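Local coordinates for protein Tv2483 (Treponema vincentii, PDB 6DET) that binds L-arginine with high selectivity, probably as the lipoprotein receptor that delivers this amino acid to an ABC transporter, at residues L91-V105 with S215-D227. Numbering follows the deposited sequence.
Sequences LNTGVIDCIASGFSV and STEYYTFAFRQAD. With ARG (arginine), chain B.
Ile-99 and Ala-222 exchange backbone hydrogen bonds in both directions, pairing strand 98-104 antiparallel with 215-223 in the main sheet of this family 3 solute-binding fold. The axes of 98-100 and 215-223 run 156° apart. A corner at Ser-101 and Gly-102 interrupts the pairing; water 3 fills in there, accepting from Phe-103 N and donating to Thr-220 O, before Thr-220 N returns to Phe-103 O at 2.8 Å.

Small bumps sit on flat rings along the ladder. Ala-222 CB stands 3.5 Å above the centre of the Phe-103 ring, whose CG lies opposite the backbone N (chi1 -172°), which lays the ring alongside the partner strand. On the other sheet face Cys-98 CB presses on Phe-223 off-centre, nearer the ring's rim, beneath helix 61-73, whose Phe-66 touches Cys-98. Val-105 CG2 and Thr-220 CG2 meet tightly at 3.5 Å, their side chains crossing at about a right angle.

Arg-224, bent at chi3, hooks into the turn that follows helix 87-92, where Gly-94 closes a Schellman motif. NH1 donates to both Leu-91 O and Ile-96 O, and NH2 reaches Asp-97 OD1 at 3.0 Å on its anti side, the carboxylate standing perpendicular to the guanidinium. Asp-227 OD2 takes NE; together these bonds fix the guanidinium's rotation, the two carboxylates probably balancing its charge.

The corner and Tyr-219 contribute one wall of the arginine pocket. Gly-102 CA rests over the centre of the Tyr-219 ring, 3.7 Å above it, while Tyr-219 OH is held by Asp-193. Ser-104 OG lies at that ring's edge, accepts from the ligand's N, and donates to Glu-217 OE2 at 2.8 Å from above the carboxylate plane; Lys-124 pairs with Glu-217 OE1. Ser-104 N meets the ligand's O almost straight, at 173°.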
loop_
_atom_site.group_PDB
_atom_site.type_symbol
_atom_site.label_atom_id
_atom_site.label_comp_id
_atom_site.label_asym_id
_atom_site.label_seq_id
_atom_site.Cartn_x
_atom_site.Cartn_y
_atom_site.Cartn_z
ATOM N N LEU A 91 -7.650 -5.638 -12.605
ATOM C CA LEU A 91 -8.507 -4.457 -12.609
ATOM C C LEU A 91 -9.072 -4.179 -14.000
ATOM O O LEU A 91 -10.288 -3.986 -14.170
ATOM C CB LEU A 91 -7.693 -3.269 -12.098
ATOM C CG LEU A 91 -8.413 -1.916 -12.018
ATOM C CD1 LEU A 91 -9.519 -1.981 -10.987
ATOM C CD2 LEU A 91 -7.419 -0.797 -11.683
ATOM N N ASN A 92 -8.204 -4.137 -15.012
ATOM C CA ASN A 92 -8.646 -3.728 -16.346
ATOM C C ASN A 92 -9.546 -4.758 -17.017
ATOM O O ASN A 92 -10.378 -4.394 -17.865
ATOM C CB ASN A 92 -7.424 -3.431 -17.210
ATOM C CG ASN A 92 -6.843 -2.073 -16.913
ATOM O OD1 ASN A 92 -7.502 -1.241 -16.291
ATOM N ND2 ASN A 92 -5.617 -1.831 -17.357
ATOM N N THR A 93 -9.397 -6.039 -16.679
ATOM C CA THR A 93 -10.306 -7.063 -17.180
ATOM C C THR A 93 -11.540 -7.226 -16.306
ATOM O O THR A 93 -12.390 -8.058 -16.614
ATOM C CB THR A 93 -9.583 -8.407 -17.296
ATOM O OG1 THR A 93 -9.084 -8.802 -16.008
ATOM C CG2 THR A 93 -8.426 -8.303 -18.275
ATOM N N GLY A 94 -11.665 -6.469 -15.226
ATOM C CA GLY A 94 -12.888 -6.494 -14.447
ATOM C C GLY A 94 -12.997 -7.573 -13.394
ATOM O O GLY A 94 -14.081 -7.737 -12.817
ATOM N N VAL A 95 -11.919 -8.318 -13.125
ATOM C CA VAL A 95 -11.943 -9.280 -12.028
ATOM C C VAL A 95 -12.116 -8.564 -10.695
ATOM O O VAL A 95 -12.837 -9.052 -9.810
ATOM C CB VAL A 95 -10.668 -10.147 -12.039
ATOM C CG1 VAL A 95 -10.678 -11.102 -10.846
ATOM C CG2 VAL A 95 -10.574 -10.913 -13.353
ATOM N N ILE A 96 -11.448 -7.416 -10.524
ATOM C CA ILE A 96 -11.642 -6.532 -9.380
ATOM C C ILE A 96 -12.121 -5.175 -9.886
ATOM O O ILE A 96 -12.017 -4.858 -11.069
ATOM C CB ILE A 96 -10.375 -6.370 -8.543
ATOM C CG1 ILE A 96 -9.257 -5.746 -9.392
ATOM C CG2 ILE A 96 -9.968 -7.768 -8.061
ATOM C CD1 ILE A 96 -7.832 -5.658 -8.687
ATOM N N ASP A 97 -12.618 -4.365 -8.949
ATOM C CA ASP A 97 -13.076 -3.002 -9.247
ATOM C C ASP A 97 -12.098 -1.934 -8.773
ATOM O O ASP A 97 -12.161 -0.788 -9.251
ATOM C CB ASP A 97 -14.444 -2.750 -8.598
ATOM C CG ASP A 97 -15.540 -3.641 -9.188
ATOM O OD1 ASP A 97 -15.582 -3.797 -10.426
ATOM O OD2 ASP A 97 -16.361 -4.174 -8.418
ATOM N N CYS A 98 -11.230 -2.269 -7.832
ATOM C CA CYS A 98 -10.278 -1.303 -7.296
ATOM C C CYS A 98 -9.194 -2.079 -6.565
ATOM O O CYS A 98 -9.307 -3.296 -6.358
ATOM C CB CYS A 98 -10.966 -0.305 -6.373
ATOM S SG CYS A 98 -11.688 -1.000 -4.897
ATOM N N ILE A 99 -8.131 -1.360 -6.190
ATOM C CA ILE A 99 -6.946 -1.954 -5.566
ATOM C C ILE A 99 -6.635 -1.164 -4.303
ATOM O O ILE A 99 -6.590 0.066 -4.345
ATOM C CB ILE A 99 -5.716 -1.920 -6.489
ATOM C CG1 ILE A 99 -6.022 -2.522 -7.869
ATOM C CG2 ILE A 99 -4.562 -2.708 -5.836
ATOM C CD1 ILE A 99 -5.023 -2.109 -8.934
ATOM N N ALA A 100 -6.494 -1.869 -3.183
ATOM C CA ALA A 100 -6.094 -1.272 -1.915
ATOM C C ALA A 100 -4.806 -1.983 -1.469
ATOM O O ALA A 100 -3.966 -2.293 -2.315
ATOM C CB ALA A 100 -7.250 -1.368 -0.909
ATOM N N SER A 101 -4.618 -2.213 -0.167
ATOM C CA SER A 101 -3.390 -2.824 0.372
ATOM C C SER A 101 -2.180 -1.901 0.289
ATOM O O SER A 101 -1.051 -2.356 0.082
ATOM C CB SER A 101 -3.076 -4.164 -0.325
ATOM O OG SER A 101 -4.081 -5.040 0.031
ATOM N N GLY A 102 -2.388 -0.591 0.480
ATOM C CA GLY A 102 -1.263 0.328 0.522
ATOM C C GLY A 102 -0.726 0.683 -0.852
ATOM O O GLY A 102 0.482 0.663 -1.088
ATOM N N PHE A 103 -1.629 1.001 -1.781
ATOM C CA PHE A 103 -1.263 1.335 -3.153
ATOM C C PHE A 103 -0.684 2.754 -3.223
ATOM O O PHE A 103 -1.393 3.734 -2.944
ATOM C CB PHE A 103 -2.516 1.180 -4.035
ATOM C CG PHE A 103 -2.255 1.318 -5.518
ATOM C CD1 PHE A 103 -2.212 0.194 -6.339
ATOM C CD2 PHE A 103 -2.113 2.573 -6.106
ATOM C CE1 PHE A 103 -1.971 0.328 -7.687
ATOM C CE2 PHE A 103 -1.872 2.695 -7.466
ATOM C CZ PHE A 103 -1.812 1.566 -8.255
ATOM N N SER A 104 0.578 2.871 -3.646
ATOM C CA SER A 104 1.263 4.164 -3.742
ATOM C C SER A 104 0.949 4.933 -5.030
ATOM O O SER A 104 0.940 4.381 -6.134
ATOM C CB SER A 104 2.764 3.935 -3.656
ATOM O OG SER A 104 3.089 3.340 -2.416
ATOM N N VAL A 105 0.701 6.236 -4.885
ATOM C CA VAL A 105 0.695 7.120 -6.041
ATOM C C VAL A 105 2.108 7.267 -6.594
ATOM O O VAL A 105 3.060 7.533 -5.853
ATOM C CB VAL A 105 0.118 8.496 -5.669
ATOM C CG1 VAL A 105 0.149 9.399 -6.896
ATOM C CG2 VAL A 105 -1.292 8.343 -5.136
ATOM N N SER A 215 12.012 7.628 -0.350
ATOM C CA SER A 215 10.887 8.200 -1.054
ATOM C C SER A 215 9.943 8.817 -0.039
ATOM O O SER A 215 9.888 8.405 1.119
ATOM C CB SER A 215 10.137 7.147 -1.862
ATOM O OG SER A 215 9.216 6.508 -1.005
ATOM N N THR A 216 9.164 9.786 -0.503
ATOM C CA THR A 216 8.026 10.273 0.251
ATOM C C THR A 216 6.828 10.211 -0.682
ATOM O O THR A 216 6.936 10.592 -1.853
ATOM C CB THR A 216 8.267 11.691 0.797
ATOM O OG1 THR A 216 7.059 12.191 1.358
ATOM C CG2 THR A 216 8.723 12.611 -0.285
ATOM N N GLU A 217 5.721 9.670 -0.181
ATOM C CA GLU A 217 4.654 9.172 -1.044
ATOM C C GLU A 217 3.308 9.440 -0.404
ATOM O O GLU A 217 3.203 9.758 0.789
ATOM C CB GLU A 217 4.723 7.634 -1.276
ATOM C CG GLU A 217 6.021 7.075 -1.669
ATOM C CD GLU A 217 6.047 5.534 -1.732
ATOM O OE1 GLU A 217 7.082 5.023 -2.209
ATOM O OE2 GLU A 217 5.131 4.827 -1.244
ATOM N N TYR A 218 2.273 9.202 -1.206
ATOM C CA TYR A 218 0.901 9.087 -0.761
ATOM C C TYR A 218 0.344 7.737 -1.172
ATOM O O TYR A 218 0.714 7.201 -2.224
ATOM C CB TYR A 218 0.006 10.150 -1.372
ATOM C CG TYR A 218 0.583 11.527 -1.195
ATOM C CD1 TYR A 218 0.471 12.188 0.018
ATOM C CD2 TYR A 218 1.252 12.157 -2.236
ATOM C CE1 TYR A 218 1.013 13.447 0.185
ATOM C CE2 TYR A 218 1.790 13.416 -2.078
ATOM C CZ TYR A 218 1.671 14.058 -0.866
ATOM O OH TYR A 218 2.210 15.317 -0.705
ATOM N N TYR A 219 -0.513 7.199 -0.320
ATOM C CA TYR A 219 -1.299 6.014 -0.617
ATOM C C TYR A 219 -2.645 6.466 -1.173
ATOM O O TYR A 219 -3.175 7.505 -0.770
ATOM C CB TYR A 219 -1.562 5.190 0.638
ATOM C CG TYR A 219 -0.428 4.276 1.130
ATOM C CD1 TYR A 219 0.672 3.997 0.346
ATOM C CD2 TYR A 219 -0.557 3.655 2.348
ATOM C CE1 TYR A 219 1.672 3.072 0.809
ATOM C CE2 TYR A 219 0.406 2.766 2.828
ATOM C CZ TYR A 219 1.506 2.488 2.050
ATOM O OH TYR A 219 2.419 1.556 2.514
ATOM N N THR A 220 -3.206 5.642 -2.044
ATOM C CA THR A 220 -4.508 5.888 -2.655
ATOM C C THR A 220 -5.227 4.555 -2.811
ATOM O O THR A 220 -4.721 3.488 -2.409
ATOM C CB THR A 220 -4.332 6.612 -4.003
ATOM O OG1 THR A 220 -5.606 6.960 -4.572
ATOM C CG2 THR A 220 -3.584 5.753 -4.989
ATOM N N PHE A 221 -6.426 4.609 -3.401
ATOM C CA PHE A 221 -7.118 3.429 -3.896
ATOM C C PHE A 221 -7.231 3.590 -5.407
ATOM O O PHE A 221 -7.620 4.666 -5.884
ATOM C CB PHE A 221 -8.487 3.273 -3.255
ATOM C CG PHE A 221 -8.462 3.255 -1.774
ATOM C CD1 PHE A 221 -7.599 2.387 -1.083
ATOM C CD2 PHE A 221 -9.272 4.102 -1.047
ATOM C CE1 PHE A 221 -7.589 2.406 0.293
ATOM C CE2 PHE A 221 -9.251 4.103 0.326
ATOM C CZ PHE A 221 -8.408 3.253 0.990
ATOM N N ALA A 222 -6.829 2.557 -6.151
ATOM C CA ALA A 222 -6.678 2.627 -7.608
ATOM C C ALA A 222 -7.888 2.014 -8.318
ATOM O O ALA A 222 -8.331 0.915 -7.962
ATOM C CB ALA A 222 -5.408 1.895 -8.054
ATOM N N PHE A 223 -8.362 2.699 -9.362
ATOM C CA PHE A 223 -9.545 2.314 -10.125
ATOM C C PHE A 223 -9.203 2.305 -11.604
ATOM O O PHE A 223 -8.179 2.847 -12.028
ATOM C CB PHE A 223 -10.708 3.287 -9.875
ATOM C CG PHE A 223 -11.248 3.220 -8.490
ATOM C CD1 PHE A 223 -10.556 3.822 -7.449
ATOM C CD2 PHE A 223 -12.424 2.554 -8.215
ATOM C CE1 PHE A 223 -11.025 3.763 -6.175
ATOM C CE2 PHE A 223 -12.892 2.484 -6.916
ATOM C CZ PHE A 223 -12.155 3.090 -5.892
ATOM N N ARG A 224 -10.100 1.727 -12.410
ATOM C CA ARG A 224 -9.909 1.775 -13.847
ATOM C C ARG A 224 -9.954 3.221 -14.312
ATOM O O ARG A 224 -10.682 4.042 -13.758
ATOM C CB ARG A 224 -11.010 0.989 -14.571
ATOM C CG ARG A 224 -10.843 -0.531 -14.511
ATOM C CD ARG A 224 -12.059 -1.274 -15.133
ATOM N NE ARG A 224 -13.202 -1.182 -14.241
ATOM C CZ ARG A 224 -13.501 -2.059 -13.291
ATOM N NH1 ARG A 224 -12.753 -3.141 -13.105
ATOM N NH2 ARG A 224 -14.560 -1.845 -12.517
ATOM N N GLN A 225 -9.184 3.515 -15.362
ATOM C CA GLN A 225 -9.008 4.894 -15.814
ATOM C C GLN A 225 -10.336 5.567 -16.136
ATOM O O GLN A 225 -10.559 6.732 -15.779
ATOM C CB GLN A 225 -8.099 4.922 -17.046
ATOM C CG GLN A 225 -6.674 4.553 -16.731
ATOM C CD GLN A 225 -5.863 4.269 -17.964
ATOM O OE1 GLN A 225 -6.048 3.242 -18.632
ATOM N NE2 GLN A 225 -4.962 5.179 -18.289
ATOM N N ALA A 226 -11.228 4.859 -16.812
ATOM C CA ALA A 226 -12.466 5.459 -17.280
ATOM C C ALA A 226 -13.511 5.640 -16.184
ATOM O O ALA A 226 -14.554 6.236 -16.448
ATOM C CB ALA A 226 -13.052 4.581 -18.387
ATOM N N ASP A 227 -13.303 5.095 -14.988
ATOM C CA ASP A 227 -14.407 4.898 -14.037
ATOM C C ASP A 227 -14.570 6.112 -13.111
ATOM O O ASP A 227 -14.506 6.039 -11.879
ATOM C CB ASP A 227 -14.188 3.606 -13.247
ATOM C CG ASP A 227 -14.454 2.347 -14.071
ATOM O OD1 ASP A 227 -14.629 2.455 -15.314
ATOM O OD2 ASP A 227 -14.476 1.232 -13.477
HETATM N N ARG B . 3.041 0.590 -1.778
HETATM C CA ARG B . 3.237 -0.678 -2.529
HETATM C C ARG B . 2.734 -0.501 -3.957
HETATM O O ARG B . 1.928 0.419 -4.192
HETATM C CB ARG B . 2.493 -1.833 -1.861
HETATM C CG ARG B . 3.035 -2.225 -0.491
HETATM C CD ARG B . 2.231 -3.323 0.200
HETATM N NE ARG B . 2.317 -4.562 -0.548
HETATM C CZ ARG B . 1.330 -5.091 -1.263
HETATM N NH1 ARG B . 1.575 -6.218 -1.936
HETATM N NH2 ARG B . 0.132 -4.508 -1.327
HETATM O OXT ARG B . 3.114 -1.277 -4.845
HETATM O O HOH W 1 -7.045 1.287 -15.629
HETATM O O HOH W 2 -12.632 0.864 -11.360
HETATM O O HOH W 3 -4.396 1.399 -0.626
HETATM O O HOH W 4 3.111 9.604 -4.008
#